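Local atomic coordinates of ABC transporter, periplasmic substrate-binding protein (Thermotoga maritima, PDB entry 2HPG), a protein that probably captures a small ligand in the periplasm and hands it to a tripartite ATP-independent (TRAP) transporter for uptake. Residues 24-29 against 135-140; 56-61 against 70-75; 75-80 against 122-127; 85-90 against 228-233; 161-166 against 171-176. All coordinates share one frame; numbering follows the deposited sequence.

Contact 1 of 5, residues 24-29 against 135-140; sequences HQAFLK and FYWVQG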
# COMPACT_ATOMS: atom_id res chain seq x y z
N HIS A 24 6.69 -3.39 -10.70
CA HIS A 24 7.56 -2.84 -11.73
C HIS A 24 7.06 -3.26 -13.10
O HIS A 24 6.95 -2.43 -14.00
CB HIS A 24 8.99 -3.34 -11.52
CG HIS A 24 10.00 -2.68 -12.40
ND1 HIS A 24 11.18 -3.29 -12.74
CD2 HIS A 24 10.02 -1.46 -12.99
CE1 HIS A 24 11.88 -2.49 -13.53
NE2 HIS A 24 11.20 -1.37 -13.70
N GLN A 25 6.75 -4.54 -13.24
CA GLN A 25 6.23 -5.06 -14.50
C GLN A 25 5.00 -4.29 -14.96
O GLN A 25 4.84 -3.98 -16.15
CB GLN A 25 5.85 -6.52 -14.33
CG GLN A 25 7.00 -7.46 -14.35
CD GLN A 25 6.57 -8.90 -14.17
OE1 GLN A 25 6.08 -9.54 -15.11
NE2 GLN A 25 6.78 -9.44 -12.96
N ALA A 26 4.14 -4.00 -14.00
CA ALA A 26 2.85 -3.37 -14.26
C ALA A 26 3.03 -1.90 -14.60
O ALA A 26 2.31 -1.37 -15.44
CB ALA A 26 1.93 -3.54 -13.05
N PHE A 27 3.96 -1.22 -13.92
CA PHE A 27 4.27 0.17 -14.26
C PHE A 27 4.87 0.29 -15.65
O PHE A 27 4.60 1.25 -16.34
CB PHE A 27 5.19 0.83 -13.22
CG PHE A 27 4.51 1.17 -11.92
CD1 PHE A 27 3.69 2.27 -11.80
CD2 PHE A 27 4.69 0.38 -10.81
CE1 PHE A 27 3.08 2.58 -10.59
CE2 PHE A 27 4.09 0.68 -9.60
CZ PHE A 27 3.27 1.79 -9.51
N LEU A 28 5.68 -0.69 -16.07
CA LEU A 28 6.25 -0.72 -17.42
C LEU A 28 5.17 -0.92 -18.50
O LEU A 28 5.26 -0.35 -19.58
CB LEU A 28 7.32 -1.80 -17.54
CG LEU A 28 8.59 -1.55 -16.69
CD1 LEU A 28 9.43 -2.81 -16.59
CD2 LEU A 28 9.42 -0.38 -17.28
N LYS A 29 4.17 -1.74 -18.19
CA LYS A 29 2.99 -1.92 -19.04
C LYS A 29 2.20 -0.64 -19.17
O LYS A 29 1.76 -0.28 -20.25
CB LYS A 29 2.05 -2.99 -18.47
CG LYS A 29 2.47 -4.43 -18.74
CD LYS A 29 1.33 -5.43 -18.35
CE LYS A 29 0.09 -5.28 -19.26
NZ LYS A 29 -1.05 -6.24 -18.96
N PHE A 135 -5.48 4.94 -7.07
CA PHE A 135 -5.23 4.11 -5.89
C PHE A 135 -5.75 2.67 -6.03
O PHE A 135 -6.02 2.02 -5.03
CB PHE A 135 -5.73 4.78 -4.59
CG PHE A 135 -7.22 5.07 -4.56
CD1 PHE A 135 -8.14 4.09 -4.14
CD2 PHE A 135 -7.70 6.34 -4.90
CE1 PHE A 135 -9.50 4.36 -4.10
CE2 PHE A 135 -9.08 6.62 -4.87
CZ PHE A 135 -9.98 5.62 -4.47
N TYR A 136 -5.85 2.17 -7.26
CA TYR A 136 -6.21 0.78 -7.53
C TYR A 136 -4.98 -0.11 -7.63
O TYR A 136 -4.92 -1.03 -8.46
CB TYR A 136 -6.96 0.68 -8.85
CG TYR A 136 -8.27 1.45 -8.93
CD1 TYR A 136 -8.91 1.93 -7.80
CD2 TYR A 136 -8.89 1.64 -10.16
CE1 TYR A 136 -10.10 2.62 -7.91
CE2 TYR A 136 -10.09 2.32 -10.26
CZ TYR A 136 -10.68 2.81 -9.15
OH TYR A 136 -11.87 3.49 -9.30
N TRP A 137 -4.01 0.15 -6.76
CA TRP A 137 -2.73 -0.56 -6.77
C TRP A 137 -2.61 -1.18 -5.41
O TRP A 137 -2.46 -0.48 -4.41
CB TRP A 137 -1.58 0.42 -7.06
CG TRP A 137 -1.56 0.81 -8.50
CD1 TRP A 137 -2.42 1.65 -9.14
CD2 TRP A 137 -0.64 0.35 -9.50
NE1 TRP A 137 -2.11 1.72 -10.47
CE2 TRP A 137 -1.01 0.94 -10.71
CE3 TRP A 137 0.45 -0.52 -9.48
CZ2 TRP A 137 -0.31 0.70 -11.91
CZ3 TRP A 137 1.14 -0.76 -10.66
CH2 TRP A 137 0.76 -0.15 -11.85
N VAL A 138 -2.72 -2.50 -5.36
CA VAL A 138 -2.83 -3.21 -4.10
C VAL A 138 -1.73 -4.27 -4.00
O VAL A 138 -1.51 -5.04 -4.93
CB VAL A 138 -4.27 -3.80 -3.97
CG1 VAL A 138 -4.35 -4.90 -2.97
CG2 VAL A 138 -5.26 -2.66 -3.62
N GLN A 139 -0.99 -4.26 -2.89
CA GLN A 139 0.09 -5.22 -2.70
C GLN A 139 -0.39 -6.48 -2.00
O GLN A 139 0.33 -7.48 -1.96
CB GLN A 139 1.23 -4.59 -1.92
CG GLN A 139 2.15 -3.76 -2.78
CD GLN A 139 3.29 -3.21 -2.00
OE1 GLN A 139 4.04 -3.97 -1.40
NE2 GLN A 139 3.42 -1.89 -1.97
N GLY A 140 -1.60 -6.46 -1.44
CA GLY A 140 -2.17 -7.63 -0.80
C GLY A 140 -2.23 -7.51 0.70
O GLY A 140 -1.82 -6.49 1.26
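Phe27 and Trp137 lie face to face in an offset stack, the phenyl ring over the six-membered ring of the indole with centroids 4.1 Å apart and planes inclined by 17°. The closest meeting is at the rim, where Phe27 CE2 stands 3.4 Å from Trp137 CZ3. With CG anti to the carbonyl carbon (chi1 -74°), Phe27 carries its ring over the indole. Ala26 adds its methyl obliquely, CB lying 3.8 Å from Trp137 CZ3. A hydrogen bond from Trp137 NE1 to Met253 O helps to fix the turn of the indole. The outer flank of the helix is looser: Gln25, Leu28 and Lys29 do not touch 135-140, and Lys29 reaches Glu259 in a salt bridge. Replacing Phe27 by an alanine would probably strip the indole of its stacking partner and open a gap between helix and sheet. Helix 22-37 is thus seated on strand 130-146 by a stacked pair of aromatic rings, a helix-on-sheet packing found in the alpha/beta architecture of periplasmic binding proteins.

Contact 2 of 5, residues 56-61 against 70-75; sequences EDIIEQ and WNTDSA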
# COMPACT_ATOMS: atom_id res chain seq x y z
N GLU A 56 14.89 11.28 0.98
CA GLU A 56 14.21 11.77 -0.21
C GLU A 56 12.97 12.55 0.23
O GLU A 56 12.13 12.04 0.98
CB GLU A 56 13.76 10.61 -1.12
CG GLU A 56 14.85 9.66 -1.55
CD GLU A 56 14.39 8.72 -2.66
OE1 GLU A 56 13.99 9.22 -3.74
OE2 GLU A 56 14.42 7.49 -2.43
N ASP A 57 12.88 13.79 -0.23
CA ASP A 57 11.72 14.62 0.06
C ASP A 57 10.79 14.58 -1.15
O ASP A 57 10.63 15.56 -1.88
CB ASP A 57 12.17 16.05 0.40
CG ASP A 57 11.25 16.72 1.41
OD1 ASP A 57 10.01 16.47 1.38
OD2 ASP A 57 11.78 17.51 2.24
N ILE A 58 10.16 13.42 -1.34
CA ILE A 58 9.37 13.14 -2.55
C ILE A 58 8.19 14.10 -2.74
O ILE A 58 7.88 14.48 -3.86
CB ILE A 58 8.90 11.64 -2.60
CG1 ILE A 58 7.84 11.33 -1.53
CG2 ILE A 58 10.10 10.69 -2.47
CD1 ILE A 58 7.32 9.90 -1.57
N ILE A 59 7.56 14.51 -1.65
CA ILE A 59 6.42 15.42 -1.72
C ILE A 59 6.86 16.83 -2.11
O ILE A 59 6.17 17.50 -2.86
CB ILE A 59 5.64 15.48 -0.36
CG1 ILE A 59 5.08 14.10 -0.01
CG2 ILE A 59 4.52 16.53 -0.40
CD1 ILE A 59 4.24 13.47 -1.11
N GLU A 60 8.01 17.26 -1.62
CA GLU A 60 8.51 18.60 -1.91
C GLU A 60 8.78 18.77 -3.42
O GLU A 60 8.60 19.85 -3.96
CB GLU A 60 9.75 18.92 -1.05
CG GLU A 60 10.09 20.43 -0.93
CD GLU A 60 8.99 21.30 -0.27
OE1 GLU A 60 8.08 21.79 -1.00
OE2 GLU A 60 9.04 21.52 0.96
N GLN A 61 9.18 17.69 -4.09
CA GLN A 61 9.37 17.69 -5.54
C GLN A 61 8.04 17.85 -6.27
O GLN A 61 7.92 18.65 -7.20
CB GLN A 61 10.04 16.39 -5.98
CG GLN A 61 11.42 16.22 -5.42
CD GLN A 61 12.03 14.86 -5.69
OE1 GLN A 61 12.38 14.15 -4.75
NE2 GLN A 61 12.17 14.51 -6.96
N TRP A 70 5.31 9.33 -7.85
CA TRP A 70 5.70 8.32 -6.88
C TRP A 70 4.57 7.35 -6.58
O TRP A 70 3.38 7.73 -6.52
CB TRP A 70 6.16 8.95 -5.56
CG TRP A 70 7.18 10.00 -5.72
CD1 TRP A 70 6.98 11.35 -5.74
CD2 TRP A 70 8.59 9.79 -5.90
NE1 TRP A 70 8.18 12.00 -5.93
CE2 TRP A 70 9.18 11.07 -6.03
CE3 TRP A 70 9.40 8.66 -5.98
CZ2 TRP A 70 10.56 11.23 -6.22
CZ3 TRP A 70 10.77 8.83 -6.17
CH2 TRP A 70 11.33 10.10 -6.29
N ASN A 71 4.97 6.10 -6.38
CA ASN A 71 4.15 5.07 -5.77
C ASN A 71 4.26 5.27 -4.28
O ASN A 71 5.29 4.93 -3.69
CB ASN A 71 4.70 3.70 -6.19
CG ASN A 71 4.06 2.53 -5.44
OD1 ASN A 71 2.85 2.33 -5.51
ND2 ASN A 71 4.88 1.71 -4.78
N THR A 72 3.24 5.83 -3.65
CA THR A 72 3.29 6.08 -2.20
C THR A 72 2.05 5.44 -1.54
O THR A 72 1.51 4.47 -2.06
CB THR A 72 3.41 7.59 -1.93
OG1 THR A 72 3.59 7.82 -0.53
CG2 THR A 72 2.21 8.34 -2.43
N ASP A 73 1.62 5.95 -0.38
CA ASP A 73 0.41 5.43 0.26
C ASP A 73 -0.30 6.49 1.11
O ASP A 73 0.20 7.60 1.24
CB ASP A 73 0.75 4.19 1.09
CG ASP A 73 1.73 4.48 2.19
OD1 ASP A 73 1.72 5.60 2.76
OD2 ASP A 73 2.49 3.56 2.51
N SER A 74 -1.48 6.15 1.65
CA SER A 74 -2.28 7.11 2.42
C SER A 74 -1.71 7.37 3.81
O SER A 74 -2.07 8.34 4.47
CB SER A 74 -3.76 6.69 2.50
OG SER A 74 -3.94 5.49 3.25
N ALA A 75 -0.79 6.53 4.26
CA ALA A 75 -0.08 6.80 5.49
C ALA A 75 0.85 8.01 5.28
O ALA A 75 1.12 8.75 6.22
CB ALA A 75 0.71 5.57 5.94
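Ile58 and Trp70 make a buried CH-pi contact that fastens the start of helix 58-64 to strand 68-73, in the sheet where strands 42-47 and 68-73 both run parallel to strand 9-14. Ile58 CB sits 3.5 Å from the centroid of the Trp70 five-membered ring and 13° off its normal. With CG1 wedged between the backbone N and the carbonyl carbon (chi1 69°), Ile58 CG2 extends over the benzo part, 3.8 Å from Trp70 CZ2. Gln61 comes at the ring edge instead, its NE2 3.7 Å from Trp70 CZ2 and its amide nearly perpendicular to the indole. Glu56 OE1 approaches obliquely, 3.8 Å from Trp70 CH2, while its OE2 is hydrogen-bonded to His15 NE2. A leucine in place of Trp70 would probably leave Ile58 without the flat surface it rests on and Gln61 without its edge partner. Dispersion over the ring face, supplied by Ile58, therefore carries the contact, with a polar amide set against the in-plane edge.

Contact 3 of 5, residues 75-80 against 122-127; sequences ARLGMY and KELEQR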
# COMPACT_ATOMS: atom_id res chain seq x y z
N ALA A 75 -0.79 6.53 4.26
CA ALA A 75 -0.08 6.80 5.49
C ALA A 75 0.85 8.01 5.28
O ALA A 75 1.12 8.75 6.22
CB ALA A 75 0.71 5.57 5.94
N ARG A 76 1.33 8.19 4.05
CA ARG A 76 2.10 9.37 3.68
C ARG A 76 1.17 10.55 3.37
O ARG A 76 1.27 11.61 3.99
CB ARG A 76 3.00 9.04 2.47
CG ARG A 76 3.63 10.24 1.74
CD ARG A 76 4.94 10.65 2.36
NE ARG A 76 6.01 9.71 2.01
CZ ARG A 76 7.31 9.97 2.11
NH1 ARG A 76 7.73 11.16 2.54
NH2 ARG A 76 8.21 9.04 1.76
N LEU A 77 0.24 10.37 2.44
CA LEU A 77 -0.66 11.46 2.07
C LEU A 77 -1.49 11.96 3.25
O LEU A 77 -1.89 13.12 3.29
CB LEU A 77 -1.59 11.02 0.95
CG LEU A 77 -0.87 10.59 -0.32
CD1 LEU A 77 -1.87 10.22 -1.40
CD2 LEU A 77 0.07 11.70 -0.78
N GLY A 78 -1.76 11.07 4.20
CA GLY A 78 -2.48 11.42 5.41
C GLY A 78 -1.72 12.37 6.31
O GLY A 78 -2.29 12.88 7.29
N MSE A 79 -0.43 12.60 6.03
CA MSE A 79 0.34 13.64 6.72
C MSE A 79 -0.12 15.02 6.28
O MSE A 79 0.08 15.99 6.98
CB MSE A 79 1.83 13.53 6.39
CG MSE A 79 2.53 12.31 6.94
SE MSE A 79 4.46 12.39 6.54
CE MSE A 79 4.98 10.94 7.76
N TYR A 80 -0.72 15.11 5.09
CA TYR A 80 -1.10 16.38 4.49
C TYR A 80 -2.58 16.66 4.65
O TYR A 80 -2.94 17.63 5.32
CB TYR A 80 -0.66 16.40 3.02
CG TYR A 80 0.83 16.18 2.96
CD1 TYR A 80 1.71 17.24 3.16
CD2 TYR A 80 1.35 14.91 2.79
CE1 TYR A 80 3.07 17.04 3.16
CE2 TYR A 80 2.70 14.70 2.80
CZ TYR A 80 3.56 15.76 2.98
OH TYR A 80 4.91 15.53 2.95
N LYS A 122 -9.28 16.83 -3.99
CA LYS A 122 -9.27 18.22 -4.41
C LYS A 122 -8.43 19.06 -3.45
O LYS A 122 -7.76 19.98 -3.89
CB LYS A 122 -10.69 18.77 -4.45
CG LYS A 122 -10.80 20.15 -5.07
CD LYS A 122 -12.26 20.50 -5.33
CE LYS A 122 -12.44 21.87 -5.96
NZ LYS A 122 -13.87 22.10 -6.31
N GLU A 123 -8.49 18.75 -2.16
CA GLU A 123 -7.66 19.40 -1.14
C GLU A 123 -6.18 19.07 -1.31
O GLU A 123 -5.34 19.93 -1.09
CB GLU A 123 -8.10 19.01 0.28
CG GLU A 123 -9.51 19.47 0.64
CD GLU A 123 -10.04 18.95 1.98
OE1 GLU A 123 -9.33 18.19 2.69
OE2 GLU A 123 -11.19 19.31 2.32
N LEU A 124 -5.88 17.84 -1.69
CA LEU A 124 -4.49 17.44 -1.93
C LEU A 124 -3.93 18.22 -3.10
O LEU A 124 -2.80 18.68 -3.06
CB LEU A 124 -4.37 15.93 -2.21
CG LEU A 124 -4.23 15.00 -1.01
CD1 LEU A 124 -4.29 13.54 -1.48
CD2 LEU A 124 -2.94 15.27 -0.23
N GLU A 125 -4.73 18.37 -4.14
CA GLU A 125 -4.34 19.08 -5.34
C GLU A 125 -4.18 20.58 -5.09
O GLU A 125 -3.12 21.15 -5.37
CB GLU A 125 -5.37 18.82 -6.43
CG GLU A 125 -4.98 19.33 -7.81
CD GLU A 125 -5.66 18.53 -8.91
OE1 GLU A 125 -6.65 17.82 -8.60
OE2 GLU A 125 -5.20 18.61 -10.08
N GLN A 126 -5.22 21.21 -4.54
CA GLN A 126 -5.23 22.66 -4.32
C GLN A 126 -4.29 23.12 -3.21
O GLN A 126 -3.48 24.02 -3.43
CB GLN A 126 -6.65 23.16 -4.01
CG GLN A 126 -7.60 23.00 -5.18
CD GLN A 126 -9.01 23.54 -4.92
OE1 GLN A 126 -9.43 23.74 -3.77
NE2 GLN A 126 -9.76 23.75 -6.01
N ARG A 127 -4.39 22.52 -2.03
CA ARG A 127 -3.54 22.94 -0.92
C ARG A 127 -2.09 22.48 -1.03
O ARG A 127 -1.20 23.17 -0.54
CB ARG A 127 -4.11 22.45 0.42
CG ARG A 127 -5.40 23.15 0.82
CD ARG A 127 -6.05 22.51 2.04
NE ARG A 127 -5.38 22.90 3.29
CZ ARG A 127 -5.56 24.06 3.94
NH1 ARG A 127 -6.39 25.00 3.47
NH2 ARG A 127 -4.90 24.28 5.07
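The turn that presents Leu77 and Tyr80 to Leu124 is closed by a short backbone hydrogen bond, Met79 N to Arg76 O at 2.8 Å, followed by one from Tyr80 N to Leu77 O at 2.9 Å. Across the contact everything is apolar. Leu124 works as a fork: one methyl, CD1, lies 4.1 Å from Leu77 CD1, and the other, CD2, lies 4.1 Å from Tyr80 CB. Its CB already points toward the turn, and CG, anti to the carbonyl carbon (chi1 -87°), carries both methyls on to it. The side chains of Leu77 and Leu124 cross at about a right angle. Tyr80 offers only its CB here; its ring swings off to meet Phe128 edge-to-face and to touch Ile59. Beneath, Leu77 continues onto Phe230 and Ile232, and Leu124 onto Ile130 and Val132. Helix 115-128 thus packs with helix 74-77 and the turn that follows, over the central sheet of this alpha/beta fold.

Contact 4 of 5, residues 85-90 against 228-233; sequences GVMNLA and INFEIV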
# COMPACT_ATOMS: atom_id res chain seq x y z
N GLY A 85 -5.71 9.31 5.37
CA GLY A 85 -4.93 8.34 6.14
C GLY A 85 -5.70 7.19 6.76
O GLY A 85 -5.10 6.18 7.15
N VAL A 86 -7.02 7.32 6.83
CA VAL A 86 -7.87 6.22 7.29
C VAL A 86 -7.67 4.94 6.44
O VAL A 86 -7.88 3.82 6.95
CB VAL A 86 -9.38 6.64 7.31
CG1 VAL A 86 -9.95 6.69 5.94
CG2 VAL A 86 -10.18 5.68 8.22
N MSE A 87 -7.25 5.09 5.19
CA MSE A 87 -7.10 3.94 4.28
C MSE A 87 -5.82 3.10 4.50
O MSE A 87 -5.63 2.10 3.80
CB MSE A 87 -7.21 4.39 2.83
CG MSE A 87 -8.45 5.23 2.58
SE MSE A 87 -8.88 5.54 0.75
CE MSE A 87 -8.31 3.86 -0.04
N ASN A 88 -4.99 3.48 5.47
CA ASN A 88 -3.80 2.69 5.85
C ASN A 88 -3.92 2.10 7.25
O ASN A 88 -2.96 1.55 7.81
CB ASN A 88 -2.52 3.55 5.75
CG ASN A 88 -1.36 2.80 5.09
OD1 ASN A 88 -0.91 1.77 5.58
ND2 ASN A 88 -0.91 3.28 3.95
N LEU A 89 -5.11 2.22 7.83
CA LEU A 89 -5.34 1.70 9.16
C LEU A 89 -5.78 0.23 9.13
O LEU A 89 -6.35 -0.26 8.14
CB LEU A 89 -6.33 2.61 9.92
CG LEU A 89 -5.72 3.89 10.48
CD1 LEU A 89 -6.78 4.66 11.25
CD2 LEU A 89 -4.56 3.61 11.39
N ALA A 90 -5.47 -0.46 10.23
CA ALA A 90 -5.75 -1.89 10.35
C ALA A 90 -7.20 -2.18 10.05
O ALA A 90 -8.08 -1.47 10.51
CB ALA A 90 -5.39 -2.40 11.75
N ILE A 228 -2.87 -0.50 0.17
CA ILE A 228 -3.37 0.24 -0.96
C ILE A 228 -2.36 1.33 -1.27
O ILE A 228 -2.11 2.21 -0.44
CB ILE A 228 -4.72 0.91 -0.63
CG1 ILE A 228 -5.76 -0.13 -0.19
CG2 ILE A 228 -5.23 1.70 -1.84
CD1 ILE A 228 -6.95 0.52 0.56
N ASN A 229 -1.77 1.27 -2.45
CA ASN A 229 -0.83 2.30 -2.86
C ASN A 229 -1.54 3.41 -3.61
O ASN A 229 -2.52 3.17 -4.34
CB ASN A 229 0.30 1.72 -3.69
CG ASN A 229 1.27 0.90 -2.86
OD1 ASN A 229 1.34 -0.32 -3.00
ND2 ASN A 229 2.01 1.57 -1.98
N PHE A 230 -1.03 4.63 -3.42
CA PHE A 230 -1.51 5.81 -4.13
C PHE A 230 -0.45 6.27 -5.10
O PHE A 230 0.71 6.35 -4.76
CB PHE A 230 -1.81 6.92 -3.14
CG PHE A 230 -3.14 6.77 -2.48
CD1 PHE A 230 -4.13 7.70 -2.71
CD2 PHE A 230 -3.41 5.68 -1.67
CE1 PHE A 230 -5.36 7.56 -2.11
CE2 PHE A 230 -4.64 5.54 -1.08
CZ PHE A 230 -5.61 6.49 -1.30
N GLU A 231 -0.86 6.54 -6.34
CA GLU A 231 0.07 6.87 -7.40
C GLU A 231 -0.09 8.35 -7.69
O GLU A 231 -1.15 8.78 -8.13
CB GLU A 231 -0.23 6.01 -8.64
CG GLU A 231 -0.35 4.52 -8.34
CD GLU A 231 0.89 3.94 -7.67
OE1 GLU A 231 1.98 4.39 -8.05
OE2 GLU A 231 0.77 3.06 -6.76
N ILE A 232 0.94 9.14 -7.37
CA ILE A 232 0.83 10.59 -7.41
C ILE A 232 1.78 11.22 -8.43
O ILE A 232 2.82 10.65 -8.75
CB ILE A 232 1.05 11.23 -6.01
CG1 ILE A 232 2.48 11.01 -5.50
CG2 ILE A 232 0.04 10.66 -5.01
CD1 ILE A 232 2.81 11.76 -4.22
N VAL A 233 1.36 12.37 -8.97
CA VAL A 233 2.20 13.25 -9.79
C VAL A 233 1.97 14.71 -9.37
O VAL A 233 1.05 15.00 -8.61
CB VAL A 233 1.95 13.13 -11.32
CG1 VAL A 233 2.38 11.77 -11.86
CG2 VAL A 233 0.48 13.44 -11.69
O HOH W 1 -3.21 0.90 2.83
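Met87, a selenomethionine, leaves the backbone with CG beside its N and runs extended as far as SE; a bend at chi3 (34°) then turns CE back toward Ile228 and Phe230. The result is a Met-aromatic contact of the edge type, joining the 3-10 segment 85-88 to the long strand 218-234 of the central sheet. Met87 SE lies 5.3 Å from the centroid of the Phe230 ring and 89° off its normal, so it approaches the rim in the ring plane and not over a face. Met87 CE is shared by two neighbours, standing 4.0 Å from Phe230 CZ and 3.7 Å from Ile228 CD1. The side chains of Met87 and Ile228 cross at about a right angle, with CE against CD1. The ring of Phe230 is held from another direction too: Phe135 meets it with planes about 20° apart. This hydrophobic patch is bounded by a polar link, in which a water bridges the two backbones. The water oxygen lies 2.9 Å from Met87 O, to which it probably donates although other acceptors compete, and it accepts from Ile228 N at 3.0 Å.

Contact 5 of 5, residues 161-166 against 171-176; sequences IRTPGA and ESIRSL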
# COMPACT_ATOMS: atom_id res chain seq x y z
N ILE A 161 7.44 -5.97 17.07
CA ILE A 161 7.12 -6.29 15.66
C ILE A 161 7.43 -5.11 14.75
O ILE A 161 6.91 -4.00 14.94
CB ILE A 161 5.62 -6.61 15.50
CG1 ILE A 161 5.25 -7.87 16.31
CG2 ILE A 161 5.25 -6.79 14.06
CD1 ILE A 161 6.01 -9.15 15.89
N ARG A 162 8.25 -5.34 13.74
CA ARG A 162 8.68 -4.25 12.89
C ARG A 162 7.54 -3.96 11.92
O ARG A 162 6.87 -4.88 11.41
CB ARG A 162 10.03 -4.52 12.21
CG ARG A 162 10.01 -4.78 10.74
CD ARG A 162 10.16 -3.57 9.86
NE ARG A 162 9.33 -3.76 8.70
CZ ARG A 162 9.28 -3.03 7.59
NH1 ARG A 162 10.11 -2.04 7.30
NH2 ARG A 162 8.37 -3.38 6.70
N THR A 163 7.28 -2.67 11.74
CA THR A 163 6.24 -2.20 10.81
C THR A 163 6.73 -0.85 10.26
O THR A 163 7.60 -0.25 10.87
CB THR A 163 4.88 -2.13 11.55
OG1 THR A 163 3.82 -1.91 10.62
CG2 THR A 163 4.91 -1.05 12.62
N PRO A 164 6.26 -0.42 9.07
CA PRO A 164 6.75 0.84 8.50
C PRO A 164 6.60 2.03 9.45
O PRO A 164 5.90 1.93 10.45
CB PRO A 164 5.88 1.00 7.27
CG PRO A 164 5.56 -0.38 6.88
CD PRO A 164 5.34 -1.10 8.15
N GLY A 165 7.32 3.11 9.19
CA GLY A 165 7.55 4.13 10.21
C GLY A 165 6.40 5.09 10.48
O GLY A 165 6.37 5.71 11.54
N ALA A 166 5.48 5.25 9.54
CA ALA A 166 4.42 6.26 9.66
C ALA A 166 3.41 5.89 10.75
O ALA A 166 3.22 4.71 11.06
CB ALA A 166 3.71 6.48 8.30
N GLU A 171 0.63 2.96 15.05
CA GLU A 171 -0.54 2.99 15.95
C GLU A 171 -1.44 1.79 15.76
O GLU A 171 -2.00 1.30 16.72
CB GLU A 171 -1.35 4.26 15.70
CG GLU A 171 -0.60 5.53 16.02
CD GLU A 171 -0.42 5.74 17.50
OE1 GLU A 171 -1.18 5.15 18.30
OE2 GLU A 171 0.51 6.51 17.87
N SER A 172 -1.60 1.34 14.52
CA SER A 172 -2.34 0.13 14.22
C SER A 172 -1.75 -1.11 14.91
O SER A 172 -2.47 -1.83 15.62
CB SER A 172 -2.39 -0.09 12.70
OG SER A 172 -3.27 0.84 12.09
N ILE A 173 -0.46 -1.35 14.72
CA ILE A 173 0.21 -2.51 15.31
C ILE A 173 0.24 -2.44 16.82
O ILE A 173 0.09 -3.47 17.52
CB ILE A 173 1.65 -2.69 14.75
CG1 ILE A 173 1.59 -3.06 13.25
CG2 ILE A 173 2.41 -3.74 15.52
CD1 ILE A 173 0.65 -4.20 12.92
N ARG A 174 0.41 -1.23 17.34
CA ARG A 174 0.29 -1.00 18.79
C ARG A 174 -1.11 -1.32 19.32
O ARG A 174 -1.25 -1.94 20.36
CB ARG A 174 0.66 0.45 19.13
CG ARG A 174 0.71 0.74 20.61
CD ARG A 174 1.21 2.15 20.84
NE ARG A 174 1.07 2.59 22.23
CZ ARG A 174 -0.05 3.10 22.77
NH1 ARG A 174 -1.16 3.20 22.05
NH2 ARG A 174 -0.06 3.50 24.04
N SER A 175 -2.15 -0.91 18.61
CA SER A 175 -3.51 -1.17 19.06
C SER A 175 -3.89 -2.66 19.03
O SER A 175 -4.70 -3.11 19.85
CB SER A 175 -4.51 -0.37 18.22
OG SER A 175 -4.69 -1.01 16.97
N LEU A 176 -3.30 -3.42 18.11
CA LEU A 176 -3.51 -4.89 18.03
C LEU A 176 -2.87 -5.64 19.19
O LEU A 176 -3.30 -6.75 19.52
CB LEU A 176 -2.98 -5.44 16.71
CG LEU A 176 -3.71 -4.95 15.46
CD1 LEU A 176 -3.24 -5.68 14.20
CD2 LEU A 176 -5.21 -5.07 15.64
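Ile173 projects from helix 167-176 onto Thr163 and Ile161, a packing inside a beta-alpha-beta crossover built from strand 160-162, this helix and the parallel strand 179-181. In the first shell, Ile173 CG1 rests against the branch of Thr163, 3.6 Å from its OG1 and 3.8 Å from its CB, as the two side chains slide past each other in opposite directions. Ile173 CG2 reaches the other residue, 4.3 Å from Ile161 CB. The torsion of Thr163 (chi1 -170°) places OG1 opposite the backbone N, where it flanks the isoleucine and hydrogen-bonds to Glu201 OE1; the hydroxyl on this apolar surface thus has a polar partner of its own. Farther out, backbone hydrogen bonds between Ile161 and both Ile179 and Val181, and between Thr163 and Val181, hold the strand of Ile161 and the residues that follow it. On the helix, Ser172 OG is hydrogen-bonded to Ala168 O and to Ala90 N, tying the helix to the 85-90 loop. Ser172 O accepts twice, from Leu176 N at 3.1 Å and from Ser175 OG at 2.7 Å, the hydroxyl oxygen tilted 22° from the carbonyl plane.

All five contacts are buried, though contact 2 alone has an exposed touching residue, Glu56. The centre of contact 4 lies about 6 Å from the chain centre, that of contact 3 about 16 Å. Strand 218-234 is the common thread: it pairs with strand 130-146 of contact 1, where Trp137 O probably bonds to Asn229 N, and with strand 68-73 of contact 2 through Thr72 N and Phe230 O. Contacts 1 and 2 rest on aromatic faces, contact 3 on aliphatic carbons alone, and contact 4, the most central, mixes a ring edge with a bridging water. Contact 5 sets isoleucine against isoleucine and threonine, and joins contact 4 through Ser172 and Ala90.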